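Local coordinates for cell surface protein (Faecalibacterium prausnitzii A2-165, PDB 4GT6) that is of unknown function but, as an extracellular leucine-rich repeat protein of the BspA type, probably binds other proteins, at residues A[316-319]-A[320-324]. Sequence-based numbering, arbitrary orientation.
Sequences IDIP and EGITQ. With NA (sodium ion), chain R.
A sodium ion sits on the outside of the turn that joins P319 to I322, bound by the backbone carbonyl of E320 and not by its carboxylate: E320 O lies 2.4 Å from the sodium. Four waters and S297 O, from the preceding coil of the solenoid, bring the ligands to six. The turn is a type II beta turn within a BspA-type leucine-rich repeat, and it leads out of strand 315-317. Three observations support the assignment. The closing hydrogen bond runs from I322 N to P319 O at 3.3 Å, long but fairly straight, with 163° at the hydrogen. E320, the second residue, is extended, and G321 takes a positive phi (106°), as the third residue of a type II turn commonly does. The middle peptide, between E320 and G321, is oriented with E320 O pointing out of the turn to the sodium. The I322 N donor stands somewhat out of the plane of the P319 carbonyl.

Beneath the turn, the side chain of I322 packs against those of I318 and P319, which precede the two central residues of the turn. I322 has CG1 anti to its carbonyl carbon (chi1 -66°), which lays this branch beside the proline ring, CG1 being 3.8 Å from P319 CG; the two side chains meet obliquely. I318 crosses I322 at about a right angle, and its CG2 reaches I322 CB at 3.8 Å. Both isoleucines are buried, and I318 also packs on I339 of the next parallel strand and on P342. S344 OG ties the turn to the following coil by hydrogen bonds with G321 N and I322 O. The branch of I322 that meets the proline also lies close under the turn's acceptor, with CG1 3.4 Å from P319 O.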
ATOM      1  N   ILE A 316      17.225  25.557   5.082  1.00 28.23           N
ATOM      2  CA  ILE A 316      16.524  25.317   3.821  1.00 27.28           C
ATOM      3  C   ILE A 316      16.117  26.666   3.211  1.00 29.34           C
ATOM      4  O   ILE A 316      15.700  27.579   3.927  1.00 27.22           O
ATOM      5  CB  ILE A 316      15.335  24.311   3.963  1.00 30.40           C
ATOM      6  CG1 ILE A 316      14.780  23.870   2.579  1.00 30.89           C
ATOM      7  CG2 ILE A 316      14.233  24.809   4.899  1.00 31.49           C
ATOM      8  CD1 ILE A 316      14.053  22.562   2.576  1.00 37.63           C
ATOM      9  N   ASP A 317      16.287  26.786   1.890  1.00 26.24           N
ATOM     10  CA  ASP A 317      15.941  27.982   1.130  1.00 25.96           C
ATOM     11  C   ASP A 317      14.760  27.641   0.236  1.00 26.45           C
ATOM     12  O   ASP A 317      14.903  26.838  -0.685  1.00 25.56           O
ATOM     13  CB  ASP A 317      17.144  28.470   0.316  1.00 28.14           C
ATOM     14  CG  ASP A 317      18.240  29.035   1.199  1.00 40.49           C
ATOM     15  OD1 ASP A 317      19.051  28.242   1.720  1.00 42.65           O
ATOM     16  OD2 ASP A 317      18.245  30.255   1.422  1.00 45.10           O
ATOM     17  N   ILE A 318      13.584  28.182   0.557  1.00 22.97           N
ATOM     18  CA  ILE A 318      12.363  27.917  -0.216  1.00 22.09           C
ATOM     19  C   ILE A 318      12.448  28.790  -1.484  1.00 26.48           C
ATOM     20  O   ILE A 318      12.678  30.000  -1.355  1.00 25.63           O
ATOM     21  CB  ILE A 318      11.082  28.175   0.627  1.00 24.99           C
ATOM     22  CG1 ILE A 318      11.014  27.322   1.937  1.00 25.42           C
ATOM     23  CG2 ILE A 318       9.811  28.079  -0.197  1.00 24.19           C
ATOM     24  CD1 ILE A 318      11.372  25.872   1.841  1.00 37.93           C
ATOM     25  N   PRO A 319      12.326  28.201  -2.701  1.00 23.03           N
ATOM     26  CA  PRO A 319      12.511  29.005  -3.916  1.00 23.06           C
ATOM     27  C   PRO A 319      11.405  30.027  -4.160  1.00 24.43           C
ATOM     28  O   PRO A 319      10.244  29.789  -3.827  1.00 21.96           O
ATOM     29  CB  PRO A 319      12.533  27.954  -5.046  1.00 24.50           C
ATOM     30  CG  PRO A 319      11.785  26.803  -4.518  1.00 28.22           C
ATOM     31  CD  PRO A 319      12.076  26.779  -3.026  1.00 24.35           C
ATOM     32  N   GLU A 320      11.777  31.142  -4.793  1.00 23.32           N
ATOM     33  CA  GLU A 320      10.860  32.183  -5.260  1.00 23.78           C
ATOM     34  C   GLU A 320       9.815  31.509  -6.156  1.00 24.99           C
ATOM     35  O   GLU A 320      10.186  30.644  -6.949  1.00 23.87           O
ATOM     36  CB  GLU A 320      11.665  33.235  -6.059  1.00 26.70           C
ATOM     37  CG  GLU A 320      10.856  34.466  -6.434  1.00 40.07           C
ATOM     38  CD  GLU A 320      10.264  35.172  -5.230  1.00 56.78           C
ATOM     39  OE1 GLU A 320      11.045  35.516  -4.315  1.00 44.98           O
ATOM     40  OE2 GLU A 320       9.020  35.297  -5.161  1.00 48.80           O
ATOM     41  N   GLY A 321       8.537  31.841  -6.000  1.00 20.35           N
ATOM     42  CA  GLY A 321       7.516  31.173  -6.807  1.00 19.14           C
ATOM     43  C   GLY A 321       6.683  30.162  -6.035  1.00 20.02           C
ATOM     44  O   GLY A 321       5.591  29.806  -6.475  1.00 18.86           O
ATOM     45  N   ILE A 322       7.162  29.696  -4.865  1.00 17.52           N
ATOM     46  CA  ILE A 322       6.323  28.848  -3.999  1.00 16.31           C
ATOM     47  C   ILE A 322       5.212  29.756  -3.442  1.00 20.35           C
ATOM     48  O   ILE A 322       5.519  30.822  -2.922  1.00 20.11           O
ATOM     49  CB  ILE A 322       7.157  28.165  -2.868  1.00 18.82           C
ATOM     50  CG1 ILE A 322       8.168  27.143  -3.457  1.00 19.47           C
ATOM     51  CG2 ILE A 322       6.247  27.551  -1.767  1.00 18.93           C
ATOM     52  CD1 ILE A 322       7.597  25.911  -4.114  1.00 24.05           C
ATOM     53  N   THR A 323       3.943  29.371  -3.585  1.00 16.68           N
ATOM     54  CA  THR A 323       2.845  30.231  -3.108  1.00 17.56           C
ATOM     55  C   THR A 323       2.237  29.696  -1.814  1.00 20.75           C
ATOM     56  O   THR A 323       1.533  30.423  -1.113  1.00 19.70           O
ATOM     57  CB  THR A 323       1.767  30.374  -4.185  1.00 20.92           C
ATOM     58  OG1 THR A 323       1.186  29.085  -4.408  1.00 22.77           O
ATOM     59  CG2 THR A 323       2.317  30.954  -5.479  1.00 20.30           C
ATOM     60  N   GLN A 324       2.472  28.421  -1.516  1.00 18.31           N
ATOM     61  CA  GLN A 324       1.943  27.840  -0.284  1.00 19.84           C
ATOM     62  C   GLN A 324       2.800  26.684   0.187  1.00 21.58           C
ATOM     63  O   GLN A 324       3.383  25.952  -0.615  1.00 19.74           O
ATOM     64  CB  GLN A 324       0.468  27.403  -0.437  1.00 22.05           C
ATOM     65  CG  GLN A 324       0.209  26.419  -1.574  1.00 31.96           C
ATOM     66  CD  GLN A 324      -1.245  26.043  -1.736  1.00 50.26           C
ATOM     67  OE1 GLN A 324      -2.161  26.671  -1.198  1.00 43.38           O
ATOM     68  NE2 GLN A 324      -1.483  24.995  -2.494  1.00 46.12           N
TER
HETATM   69 NA    NA R 916      10.321  29.166  -8.790  1.00 29.74          NA
HETATM   70  O   HOH W   1       7.936  28.759  -9.106  1.00 20.53           O
HETATM   71  O   HOH W   2      10.176  31.143 -10.231  1.00 27.31           O
HETATM   72  O   HOH W   3      10.269  27.029  -7.556  1.00 19.69           O
HETATM   73  O   HOH W   4      12.654  29.674  -8.379  0.67 20.01           O